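Local coordinates for putative ATP-grasp superfamily protein (Archaeoglobus fulgidus, PDB 3DF7) that probably binds ATP, although its substrate and the reaction it serves are unknown, at residues 111-115 and 126-130; 135-141 and 158-164; 169-173 and 184-190; 211-216 and 234-240. All coordinates share one frame; numbering follows the deposited sequence.

Interaction 1 of 4, residues 111-115 and 126-130; sequences KWELY and QTSLR
Helix 111-118 packs against the small three-stranded sheet of the ATP-grasp domain, Trp112 and Tyr115 resting on Thr127, Ser128 and Leu129 of the short edge strand 127-128 and the turn after it. The evidence for a fit by shape lies in how the two rings are used. Leu129 lies over one face of the indole: its CG stands 3.9 Å from the centroid of the Trp112 six-membered ring, 9° off the normal, a CH-pi contact, and its CD2 is 3.8 Å from Trp112 CD2. The indole swings out to meet the strand because CG is anti to the backbone N (chi1 -180°), which sends its benzo rim to the backbone, with CZ3 3.6 Å from Ser128 CA. Thr127 O comes to the same rim near the ring plane. The phenol is used differently. Thr127 CB sits over one face of the Tyr115 ring, 3.5 Å from the centroid and 15° off the normal. Thr127 OG1 packs 3.5 Å from Tyr115 CD1; its hydrogen bonds go to Pro125 O and Gln162 NE2. A water joins the two segments, lying 2.8 Å from Tyr115 OH and accepting from Thr127 N at 3.1 Å. With an alanine at Trp112, Leu129 would probably lose the flat surface it rests on, leaving a gap between helix and strand beside Ile160. No direct hydrogen bond runs between 111-115 and 126-130, which implies that CH-pi and van der Waals packing, with one water bridge, carry this contact; Lys111 separately bonds to Pro140.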
# COMPACT_ATOMS: atom_id res chain seq x y z
N LYS A 111 -0.67 11.35 -9.44
CA LYS A 111 -1.65 10.70 -10.31
C LYS A 111 -1.65 11.24 -11.74
O LYS A 111 -1.95 10.50 -12.68
CB LYS A 111 -3.05 10.81 -9.70
CG LYS A 111 -3.18 10.15 -8.34
CD LYS A 111 -4.63 10.09 -7.88
CE LYS A 111 -4.73 9.58 -6.45
NZ LYS A 111 -4.11 10.51 -5.47
N TRP A 112 -1.33 12.52 -11.91
CA TRP A 112 -1.31 13.07 -13.26
C TRP A 112 -0.12 12.50 -14.03
O TRP A 112 -0.24 12.15 -15.20
CB TRP A 112 -1.20 14.60 -13.23
CG TRP A 112 -1.19 15.18 -14.62
CD1 TRP A 112 -0.18 15.89 -15.20
CD2 TRP A 112 -2.21 15.05 -15.62
NE1 TRP A 112 -0.50 16.21 -16.50
CE2 TRP A 112 -1.74 15.70 -16.79
CE3 TRP A 112 -3.47 14.44 -15.65
CZ2 TRP A 112 -2.50 15.77 -17.96
CZ3 TRP A 112 -4.22 14.50 -16.82
CH2 TRP A 112 -3.73 15.16 -17.96
N GLU A 113 1.02 12.42 -13.36
CA GLU A 113 2.21 11.86 -14.00
C GLU A 113 1.98 10.37 -14.26
O GLU A 113 2.38 9.85 -15.29
CB GLU A 113 3.44 12.07 -13.11
CG GLU A 113 3.96 13.51 -13.10
CD GLU A 113 4.41 13.96 -14.49
OE1 GLU A 113 5.19 13.23 -15.13
OE2 GLU A 113 3.99 15.05 -14.93
N LEU A 114 1.34 9.69 -13.32
CA LEU A 114 1.08 8.26 -13.49
C LEU A 114 0.15 8.04 -14.68
O LEU A 114 0.34 7.11 -15.45
CB LEU A 114 0.47 7.66 -12.22
CG LEU A 114 0.17 6.15 -12.30
CD1 LEU A 114 1.45 5.39 -12.66
CD2 LEU A 114 -0.37 5.68 -10.96
N TYR A 115 -0.85 8.90 -14.81
CA TYR A 115 -1.79 8.79 -15.93
C TYR A 115 -1.04 8.85 -17.27
O TYR A 115 -1.23 8.01 -18.14
CB TYR A 115 -2.82 9.92 -15.86
CG TYR A 115 -3.58 10.14 -17.15
CD1 TYR A 115 -4.43 9.16 -17.66
CD2 TYR A 115 -3.43 11.33 -17.87
CE1 TYR A 115 -5.13 9.36 -18.86
CE2 TYR A 115 -4.11 11.53 -19.07
CZ TYR A 115 -4.96 10.54 -19.55
OH TYR A 115 -5.63 10.75 -20.74
N GLN A 126 -10.45 7.89 -18.14
CA GLN A 126 -10.16 9.21 -18.69
C GLN A 126 -9.71 10.07 -17.52
O GLN A 126 -10.33 10.03 -16.45
CB GLN A 126 -11.41 9.82 -19.32
CG GLN A 126 -11.85 9.17 -20.62
CD GLN A 126 -12.98 9.93 -21.28
OE1 GLN A 126 -12.89 11.15 -21.47
NE2 GLN A 126 -14.05 9.23 -21.63
N THR A 127 -8.64 10.83 -17.71
CA THR A 127 -8.10 11.68 -16.66
C THR A 127 -7.75 13.05 -17.24
O THR A 127 -7.26 13.14 -18.37
CB THR A 127 -6.85 11.06 -16.02
OG1 THR A 127 -7.15 9.72 -15.60
CG2 THR A 127 -6.39 11.87 -14.80
N SER A 128 -7.98 14.10 -16.46
CA SER A 128 -7.70 15.46 -16.92
C SER A 128 -7.40 16.40 -15.76
O SER A 128 -7.58 16.04 -14.60
CB SER A 128 -8.91 15.98 -17.71
OG SER A 128 -8.67 17.28 -18.22
N LEU A 129 -6.94 17.60 -16.08
CA LEU A 129 -6.65 18.60 -15.06
C LEU A 129 -7.82 19.57 -14.97
O LEU A 129 -7.82 20.53 -14.19
CB LEU A 129 -5.35 19.35 -15.40
CG LEU A 129 -4.07 18.50 -15.35
CD1 LEU A 129 -2.89 19.31 -15.87
CD2 LEU A 129 -3.82 18.05 -13.92
N ARG A 130 -8.83 19.31 -15.79
CA ARG A 130 -10.04 20.12 -15.83
C ARG A 130 -11.25 19.19 -15.90
O ARG A 130 -11.10 18.00 -16.13
CB ARG A 130 -10.00 21.06 -17.05
CG ARG A 130 -9.05 22.23 -16.84
CD ARG A 130 -9.01 23.18 -18.02
NE ARG A 130 -8.20 24.36 -17.72
CZ ARG A 130 -7.92 25.32 -18.60
NH1 ARG A 130 -8.38 25.23 -19.83
NH2 ARG A 130 -7.18 26.36 -18.24
O HOH W 1 -8.40 10.71 -20.75

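Interaction 2 of 4, residues 135-141 and 158-164; sequences KFIIKPR and GHIAQEF
Pro140 and His159 lie side by side, with Pro140 CA over one face of the imidazole, 3.9 Å from the ring centroid, a CH-pi contact. The ring gets there because His159 CG is anti to its own carbonyl carbon (chi1 -77°), which leans the imidazole back across the other strand until CD2 is 3.3 Å from Lys139 C. Next along, Lys139 CG and Ile160 CG1 both sit between backbone N and carbonyl carbon, the crowded position (chi1 59° for the lysine), which brings them to 3.6 Å from each other. Beyond it the lysine bends at chi3 (-55°), carrying NZ to 3.7 Å from Gln162 OE1. That glutamine is extended, its NE2 hydrogen-bonded to Thr127.

These residues belong to an antiparallel pair of strands, 136-140 with 159-163, in the small sheet of the ATP-grasp domain. The loop joining them is glycine-rich and partly unmodelled, consistent with the mobile loop that lies over the nucleotide in relatives. Six backbone hydrogen bonds hold the pair, from Phe164 N to Lys135 O at one end to Arg141 N to Gly158 O at the other.

On the face opposite Lys139 and Gln162, Phe136 CD1 meets Ala161 CB at 3.7 Å. Back on the Lys139 side, Arg141 crosses Ile160 at about a right angle, CG to CG2 3.4 Å, before its bent chain takes the guanidinium to a salt bridge with Asp110. Fully extended, Lys135 runs alongside Phe164, its CE 3.7 Å from Phe164 CD2, while a water donates to the carbonyl oxygens of both residues.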
# COMPACT_ATOMS: atom_id res chain seq x y z
N LYS A 135 -19.00 11.17 -16.48
CA LYS A 135 -19.14 11.21 -15.03
C LYS A 135 -17.74 11.07 -14.45
O LYS A 135 -17.01 10.13 -14.78
CB LYS A 135 -20.02 10.05 -14.56
CG LYS A 135 -20.11 9.92 -13.05
CD LYS A 135 -20.89 8.68 -12.67
CE LYS A 135 -20.98 8.52 -11.16
NZ LYS A 135 -21.80 7.33 -10.79
N PHE A 136 -17.37 12.00 -13.58
CA PHE A 136 -16.04 11.98 -12.99
C PHE A 136 -16.04 12.42 -11.53
O PHE A 136 -17.00 13.00 -11.04
CB PHE A 136 -15.10 12.88 -13.79
CG PHE A 136 -15.33 14.36 -13.57
CD1 PHE A 136 -14.62 15.05 -12.60
CD2 PHE A 136 -16.28 15.04 -14.33
CE1 PHE A 136 -14.85 16.41 -12.37
CE2 PHE A 136 -16.52 16.40 -14.11
CZ PHE A 136 -15.81 17.09 -13.13
N ILE A 137 -14.95 12.12 -10.84
CA ILE A 137 -14.78 12.52 -9.46
C ILE A 137 -13.44 13.24 -9.43
O ILE A 137 -12.64 13.08 -10.35
CB ILE A 137 -14.73 11.32 -8.49
CG1 ILE A 137 -13.66 10.32 -8.95
CG2 ILE A 137 -16.09 10.65 -8.42
CD1 ILE A 137 -13.51 9.13 -8.02
N ILE A 138 -13.20 14.04 -8.40
CA ILE A 138 -11.93 14.72 -8.31
C ILE A 138 -11.13 14.09 -7.18
O ILE A 138 -11.69 13.50 -6.26
CB ILE A 138 -12.08 16.23 -8.03
CG1 ILE A 138 -12.80 16.45 -6.69
CG2 ILE A 138 -12.82 16.89 -9.17
CD1 ILE A 138 -12.71 17.88 -6.19
N LYS A 139 -9.81 14.18 -7.28
CA LYS A 139 -8.94 13.64 -6.25
C LYS A 139 -7.60 14.37 -6.28
O LYS A 139 -7.16 14.83 -7.33
CB LYS A 139 -8.75 12.14 -6.43
CG LYS A 139 -8.14 11.71 -7.76
CD LYS A 139 -8.66 10.33 -8.17
CE LYS A 139 -8.43 9.27 -7.11
NZ LYS A 139 -9.03 7.96 -7.50
N PRO A 140 -6.96 14.53 -5.11
CA PRO A 140 -5.66 15.22 -5.05
C PRO A 140 -4.63 14.52 -5.92
O PRO A 140 -4.61 13.29 -5.99
CB PRO A 140 -5.30 15.13 -3.56
CG PRO A 140 -6.65 15.07 -2.88
CD PRO A 140 -7.39 14.10 -3.77
N ARG A 141 -3.79 15.30 -6.60
CA ARG A 141 -2.76 14.71 -7.45
C ARG A 141 -1.86 13.79 -6.64
O ARG A 141 -1.40 12.77 -7.13
CB ARG A 141 -1.92 15.80 -8.14
CG ARG A 141 -2.60 16.42 -9.36
CD ARG A 141 -1.73 17.47 -10.06
NE ARG A 141 -0.51 16.92 -10.64
CZ ARG A 141 0.28 17.58 -11.49
NH1 ARG A 141 -0.04 18.81 -11.86
NH2 ARG A 141 1.37 17.02 -11.97
N GLY A 158 -4.31 21.52 -7.91
CA GLY A 158 -3.68 20.42 -7.19
C GLY A 158 -4.45 19.12 -7.30
O GLY A 158 -4.01 18.10 -6.77
N HIS A 159 -5.60 19.15 -7.97
CA HIS A 159 -6.43 17.95 -8.14
C HIS A 159 -6.50 17.53 -9.60
O HIS A 159 -6.12 18.29 -10.50
CB HIS A 159 -7.87 18.20 -7.67
CG HIS A 159 -8.06 18.18 -6.19
ND1 HIS A 159 -7.47 19.10 -5.35
CD2 HIS A 159 -8.80 17.36 -5.40
CE1 HIS A 159 -7.84 18.86 -4.10
NE2 HIS A 159 -8.65 17.81 -4.11
N ILE A 160 -6.98 16.32 -9.84
CA ILE A 160 -7.18 15.84 -11.19
C ILE A 160 -8.64 15.44 -11.27
O ILE A 160 -9.29 15.22 -10.25
CB ILE A 160 -6.32 14.59 -11.54
CG1 ILE A 160 -6.68 13.43 -10.61
CG2 ILE A 160 -4.85 14.93 -11.48
CD1 ILE A 160 -6.22 12.08 -11.12
N ALA A 161 -9.16 15.38 -12.49
CA ALA A 161 -10.52 14.95 -12.72
C ALA A 161 -10.33 13.55 -13.28
O ALA A 161 -9.44 13.33 -14.10
CB ALA A 161 -11.20 15.85 -13.75
N GLN A 162 -11.14 12.60 -12.84
CA GLN A 162 -11.00 11.24 -13.35
C GLN A 162 -12.32 10.53 -13.49
O GLN A 162 -13.13 10.48 -12.56
CB GLN A 162 -10.06 10.42 -12.46
CG GLN A 162 -9.76 9.04 -13.04
CD GLN A 162 -8.64 8.33 -12.30
OE1 GLN A 162 -8.82 7.86 -11.18
NE2 GLN A 162 -7.48 8.24 -12.94
N GLU A 163 -12.53 9.97 -14.67
CA GLU A 163 -13.73 9.23 -15.00
C GLU A 163 -14.04 8.21 -13.91
O GLU A 163 -13.16 7.48 -13.45
CB GLU A 163 -13.54 8.53 -16.35
CG GLU A 163 -14.50 7.36 -16.62
CD GLU A 163 -14.24 6.69 -17.96
OE1 GLU A 163 -13.08 6.65 -18.39
OE2 GLU A 163 -15.21 6.19 -18.57
N PHE A 164 -15.30 8.16 -13.50
CA PHE A 164 -15.71 7.21 -12.47
C PHE A 164 -16.00 5.88 -13.14
O PHE A 164 -16.80 5.80 -14.08
CB PHE A 164 -16.98 7.69 -11.76
CG PHE A 164 -17.42 6.78 -10.65
CD1 PHE A 164 -16.80 6.83 -9.41
CD2 PHE A 164 -18.44 5.85 -10.86
CE1 PHE A 164 -17.19 5.96 -8.38
CE2 PHE A 164 -18.83 4.98 -9.85
CZ PHE A 164 -18.20 5.03 -8.60
O HOH W 2 -17.86 7.64 -15.78

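Interaction 3 of 4, residues 169-173 and 184-190; sequences NLSVS and SVNEQII
Ser171 and Asn186 form a hydrogen-bonded pair in the antiparallel hairpin of strands 168-176 and 180-191, part of the large sheet of the ATP-grasp fold. The short segments run at 144° to each other, antiparallel with the usual twist of a sheet.

Backbone bonds set the register. Ser171 N donates to Asn186 O at 2.9 Å and Asn186 N returns to Ser171 O at 2.8 Å. Towards the turn, Ser173 N reaches Ser184 O at 2.8 Å, whereas the return bond from Ser184 N to Ser173 O is longer, 3.3 Å. Gln188 N closes the other end on Asn169 O.

Polar side chains gather on the face of Ser171, Ser173, Ser184 and Asn186. Gln188 bends at chi2 (-62°) and folds over the neighbouring strand, so that NE2 comes 2.7 Å from Ser171 OG; the angle at the hydrogen, 119°, makes this bond weak. A leucine in place of Gln188 would probably leave Ser171 OG without this donor, and a branched methyl end facing the hydroxyl instead. The hydroxyls of Ser173 and Ser184 are hydrogen-bonded to Tyr229 OH and Tyr260 OH, respectively.

Apolar contacts occupy the reverse face, where helix 206-220 packs on Leu170, Val172 and Val185. Glu187 shares this face but extends its carboxylate to a salt bridge with Arg203. The end of Leu170 reaches across to the base of Glu187, CD2 lying 3.7 Å from Glu187 CA. Val172 and Val185, a non-hydrogen-bonded pair, meet more loosely, Val172 CG2 standing 4.4 Å from Val185 CG2.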
# COMPACT_ATOMS: atom_id res chain seq x y z
N ASN A 169 -14.36 -3.22 -7.11
CA ASN A 169 -13.14 -2.52 -6.69
C ASN A 169 -12.16 -3.53 -6.12
O ASN A 169 -12.47 -4.25 -5.18
CB ASN A 169 -13.45 -1.44 -5.65
CG ASN A 169 -14.06 -0.20 -6.27
OD1 ASN A 169 -15.13 -0.25 -6.87
ND2 ASN A 169 -13.36 0.93 -6.14
N LEU A 170 -10.97 -3.58 -6.70
CA LEU A 170 -9.96 -4.54 -6.29
C LEU A 170 -8.56 -3.94 -6.20
O LEU A 170 -8.34 -2.78 -6.56
CB LEU A 170 -9.91 -5.69 -7.30
CG LEU A 170 -11.23 -6.36 -7.65
CD1 LEU A 170 -11.09 -7.12 -8.96
CD2 LEU A 170 -11.64 -7.29 -6.51
N SER A 171 -7.63 -4.75 -5.72
CA SER A 171 -6.23 -4.36 -5.64
C SER A 171 -5.44 -5.65 -5.82
O SER A 171 -5.89 -6.73 -5.41
CB SER A 171 -5.91 -3.70 -4.29
OG SER A 171 -5.86 -4.62 -3.22
N VAL A 172 -4.29 -5.55 -6.47
CA VAL A 172 -3.44 -6.71 -6.70
C VAL A 172 -2.11 -6.48 -6.02
O VAL A 172 -1.47 -5.44 -6.23
CB VAL A 172 -3.20 -6.94 -8.21
CG1 VAL A 172 -2.32 -8.17 -8.42
CG2 VAL A 172 -4.54 -7.12 -8.92
N SER A 173 -1.71 -7.44 -5.19
CA SER A 173 -0.45 -7.37 -4.47
C SER A 173 0.58 -8.11 -5.31
O SER A 173 0.44 -9.31 -5.56
CB SER A 173 -0.57 -8.03 -3.10
OG SER A 173 -1.58 -7.41 -2.31
N SER A 184 -1.29 -11.78 -4.22
CA SER A 184 -2.68 -11.84 -3.79
C SER A 184 -3.55 -10.87 -4.57
O SER A 184 -3.08 -9.82 -5.02
CB SER A 184 -2.75 -11.50 -2.30
OG SER A 184 -4.09 -11.49 -1.83
N VAL A 185 -4.82 -11.23 -4.73
CA VAL A 185 -5.79 -10.35 -5.38
C VAL A 185 -6.81 -10.09 -4.29
O VAL A 185 -7.41 -11.03 -3.74
CB VAL A 185 -6.46 -11.01 -6.61
CG1 VAL A 185 -7.56 -10.10 -7.14
CG2 VAL A 185 -5.42 -11.24 -7.70
N ASN A 186 -6.99 -8.82 -3.95
CA ASN A 186 -7.89 -8.43 -2.88
C ASN A 186 -9.09 -7.62 -3.32
O ASN A 186 -9.04 -6.88 -4.30
CB ASN A 186 -7.10 -7.63 -1.84
CG ASN A 186 -5.62 -7.96 -1.85
OD1 ASN A 186 -4.79 -7.18 -2.33
ND2 ASN A 186 -5.29 -9.14 -1.33
N GLU A 187 -10.17 -7.76 -2.58
CA GLU A 187 -11.40 -7.05 -2.86
C GLU A 187 -11.42 -5.84 -1.94
O GLU A 187 -11.12 -5.95 -0.75
CB GLU A 187 -12.58 -7.96 -2.58
CG GLU A 187 -13.93 -7.39 -2.93
CD GLU A 187 -15.05 -8.34 -2.56
OE1 GLU A 187 -14.77 -9.56 -2.43
OE2 GLU A 187 -16.19 -7.88 -2.40
N GLN A 188 -11.77 -4.67 -2.47
CA GLN A 188 -11.83 -3.48 -1.65
C GLN A 188 -13.28 -3.09 -1.39
O GLN A 188 -14.12 -3.13 -2.29
CB GLN A 188 -11.10 -2.31 -2.32
CG GLN A 188 -9.62 -2.57 -2.65
CD GLN A 188 -8.77 -2.84 -1.42
OE1 GLN A 188 -8.91 -2.18 -0.39
NE2 GLN A 188 -7.86 -3.80 -1.53
N ILE A 189 -13.58 -2.73 -0.15
CA ILE A 189 -14.93 -2.31 0.20
C ILE A 189 -14.86 -0.81 0.44
O ILE A 189 -14.21 -0.34 1.37
CB ILE A 189 -15.42 -3.04 1.47
CG1 ILE A 189 -15.53 -4.54 1.17
CG2 ILE A 189 -16.78 -2.49 1.90
CD1 ILE A 189 -15.87 -5.40 2.38
N ILE A 190 -15.52 -0.05 -0.43
CA ILE A 190 -15.48 1.40 -0.34
C ILE A 190 -16.77 2.06 0.14
O ILE A 190 -17.87 1.67 -0.25
CB ILE A 190 -15.08 2.00 -1.70
CG1 ILE A 190 -13.73 1.41 -2.13
CG2 ILE A 190 -15.02 3.52 -1.62
CD1 ILE A 190 -13.21 1.94 -3.44

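Interaction 4 of 4, residues 211-216 and 234-240; sequences EVVEEA and IVYSDQP
Val212 forms the apolar centre, dividing its two methyls between the partners across the contact. CG1 lies 3.8 Å from Ile234 CD1, and CG2 stands 3.8 Å from Tyr236 CD1 and 4.0 Å from Pro240 CG. Helix 206-220 here packs on the large antiparallel sheet of the ATP-grasp fold, over the hairpin of strands 228-236 and 240-246, and the short helix and strand axes approach to 10.0 Å, the spacing of a helix layered on a sheet. Ile234 slides past Val212 in the opposite direction, and its CD1 fits against the helix backbone, 3.5 Å from Val212 O and 4.0 Å from Ala216 CB. That carbonyl is already engaged in the helix, accepting from Ala216 N.

Further out, Pro240 fills the space one turn of helix wide between Glu211 and Glu215. Its CB meets Glu215 CG at 3.6 Å, the two side chains crossing at about a right angle, while its CG faces the backbone of Glu211. Glu215 bends at chi2; its CB and CG meet the proline, while the carboxylate pairs with Arg218.

The polar edge is built by Glu211 and Tyr236. With its chain extended beyond CG, Glu211 carries its carboxylate past the proline to the phenol end, the carboxylate and ring planes 44° apart. Its other oxygen, OE2, lies close to Glu207, whose like charge would probably raise the proton affinity of the Glu211 carboxylate and strengthen it as an acceptor for the phenol. Tyr236 OH donates to Glu211 OE1 at 2.9 Å, meeting it on the syn side, 34° out of the carboxylate plane.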
# COMPACT_ATOMS: atom_id res chain seq x y z
N GLU A 211 -7.64 -11.81 -15.54
CA GLU A 211 -7.60 -10.55 -16.28
C GLU A 211 -7.05 -9.40 -15.45
O GLU A 211 -6.22 -8.62 -15.91
CB GLU A 211 -9.01 -10.19 -16.77
CG GLU A 211 -9.45 -10.98 -17.99
CD GLU A 211 -10.88 -10.69 -18.40
OE1 GLU A 211 -11.31 -9.53 -18.24
OE2 GLU A 211 -11.56 -11.61 -18.89
N VAL A 212 -7.52 -9.29 -14.21
CA VAL A 212 -7.08 -8.23 -13.31
C VAL A 212 -5.59 -8.35 -13.00
O VAL A 212 -4.88 -7.35 -12.92
CB VAL A 212 -7.94 -8.24 -12.02
CG1 VAL A 212 -7.31 -7.38 -10.95
CG2 VAL A 212 -9.34 -7.73 -12.35
N VAL A 213 -5.11 -9.58 -12.82
CA VAL A 213 -3.70 -9.80 -12.55
C VAL A 213 -2.90 -9.44 -13.80
O VAL A 213 -1.88 -8.77 -13.72
CB VAL A 213 -3.41 -11.27 -12.17
CG1 VAL A 213 -1.90 -11.52 -12.12
CG2 VAL A 213 -4.03 -11.58 -10.82
N GLU A 214 -3.39 -9.88 -14.96
CA GLU A 214 -2.69 -9.60 -16.22
C GLU A 214 -2.51 -8.11 -16.44
O GLU A 214 -1.43 -7.66 -16.84
CB GLU A 214 -3.46 -10.20 -17.40
CG GLU A 214 -2.69 -10.14 -18.72
CD GLU A 214 -3.45 -10.74 -19.89
OE1 GLU A 214 -3.94 -11.88 -19.75
OE2 GLU A 214 -3.56 -10.08 -20.94
N GLU A 215 -3.55 -7.33 -16.17
CA GLU A 215 -3.47 -5.89 -16.36
C GLU A 215 -2.65 -5.20 -15.27
O GLU A 215 -2.03 -4.17 -15.53
CB GLU A 215 -4.87 -5.28 -16.45
CG GLU A 215 -5.66 -5.77 -17.66
CD GLU A 215 -4.82 -5.84 -18.92
OE1 GLU A 215 -4.20 -4.81 -19.28
OE2 GLU A 215 -4.77 -6.92 -19.56
N ALA A 216 -2.66 -5.75 -14.06
CA ALA A 216 -1.88 -5.17 -12.97
C ALA A 216 -0.40 -5.32 -13.31
O ALA A 216 0.40 -4.40 -13.13
CB ALA A 216 -2.18 -5.88 -11.66
N ILE A 234 -7.42 -1.46 -8.90
CA ILE A 234 -8.16 -1.68 -10.13
C ILE A 234 -9.66 -1.75 -9.92
O ILE A 234 -10.14 -2.17 -8.87
CB ILE A 234 -7.70 -3.01 -10.79
CG1 ILE A 234 -6.35 -2.81 -11.49
CG2 ILE A 234 -8.75 -3.51 -11.78
CD1 ILE A 234 -5.72 -4.09 -11.96
N VAL A 235 -10.41 -1.31 -10.93
CA VAL A 235 -11.86 -1.40 -10.89
C VAL A 235 -12.23 -2.22 -12.11
O VAL A 235 -11.81 -1.90 -13.23
CB VAL A 235 -12.56 -0.03 -10.98
CG1 VAL A 235 -14.08 -0.23 -11.01
CG2 VAL A 235 -12.18 0.84 -9.78
N TYR A 236 -12.99 -3.29 -11.91
CA TYR A 236 -13.39 -4.13 -13.03
C TYR A 236 -14.84 -3.84 -13.40
O TYR A 236 -15.76 -4.19 -12.66
CB TYR A 236 -13.25 -5.61 -12.69
CG TYR A 236 -13.44 -6.52 -13.89
CD1 TYR A 236 -12.35 -7.00 -14.61
CD2 TYR A 236 -14.72 -6.87 -14.32
CE1 TYR A 236 -12.52 -7.80 -15.73
CE2 TYR A 236 -14.91 -7.68 -15.44
CZ TYR A 236 -13.81 -8.14 -16.14
OH TYR A 236 -13.98 -8.93 -17.25
N SER A 237 -15.03 -3.20 -14.55
CA SER A 237 -16.36 -2.91 -15.05
C SER A 237 -16.64 -4.02 -16.05
O SER A 237 -17.22 -5.05 -15.69
CB SER A 237 -16.38 -1.54 -15.74
OG SER A 237 -15.35 -1.44 -16.71
N ASP A 238 -16.22 -3.82 -17.29
CA ASP A 238 -16.38 -4.84 -18.32
C ASP A 238 -14.96 -5.34 -18.61
O ASP A 238 -14.77 -6.32 -19.33
CB ASP A 238 -17.01 -4.25 -19.59
CG ASP A 238 -16.13 -3.21 -20.25
OD1 ASP A 238 -15.76 -2.23 -19.58
OD2 ASP A 238 -15.81 -3.38 -21.45
N GLN A 239 -13.98 -4.65 -18.03
CA GLN A 239 -12.57 -4.99 -18.18
C GLN A 239 -11.81 -4.32 -17.05
O GLN A 239 -12.35 -3.46 -16.35
CB GLN A 239 -12.03 -4.48 -19.53
CG GLN A 239 -11.95 -2.96 -19.63
CD GLN A 239 -11.27 -2.47 -20.91
OE1 GLN A 239 -10.09 -2.76 -21.16
NE2 GLN A 239 -12.00 -1.71 -21.72
N PRO A 240 -10.54 -4.70 -16.84
CA PRO A 240 -9.77 -4.06 -15.77
C PRO A 240 -9.34 -2.65 -16.12
O PRO A 240 -8.81 -2.40 -17.20
CB PRO A 240 -8.56 -4.99 -15.60
CG PRO A 240 -9.06 -6.32 -16.09
CD PRO A 240 -9.87 -5.93 -17.30

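How the interactions relate
The four contacts fall into two pairs. Interactions 1 and 2 share the small sheet, their centres 8 Å apart: Ser128 O lies 2.7 Å from Ala161 N, and Lys111 N 2.8 Å from Arg141 O, both probable hydrogen bonds. Interactions 3 and 4 share the large sheet, centres 11 Å apart. There Leu170 N lies 2.7 Å from Ile234 O, and Val172 CG2 packs 3.4 Å from Val212 CG1, so the helix of interaction 4 covers the hairpin of interaction 3. Between the pairs, centres are about 19 to 22 Å apart without touching. In ATP-grasp relatives the nucleotide binds between two such subdomains, probably also here.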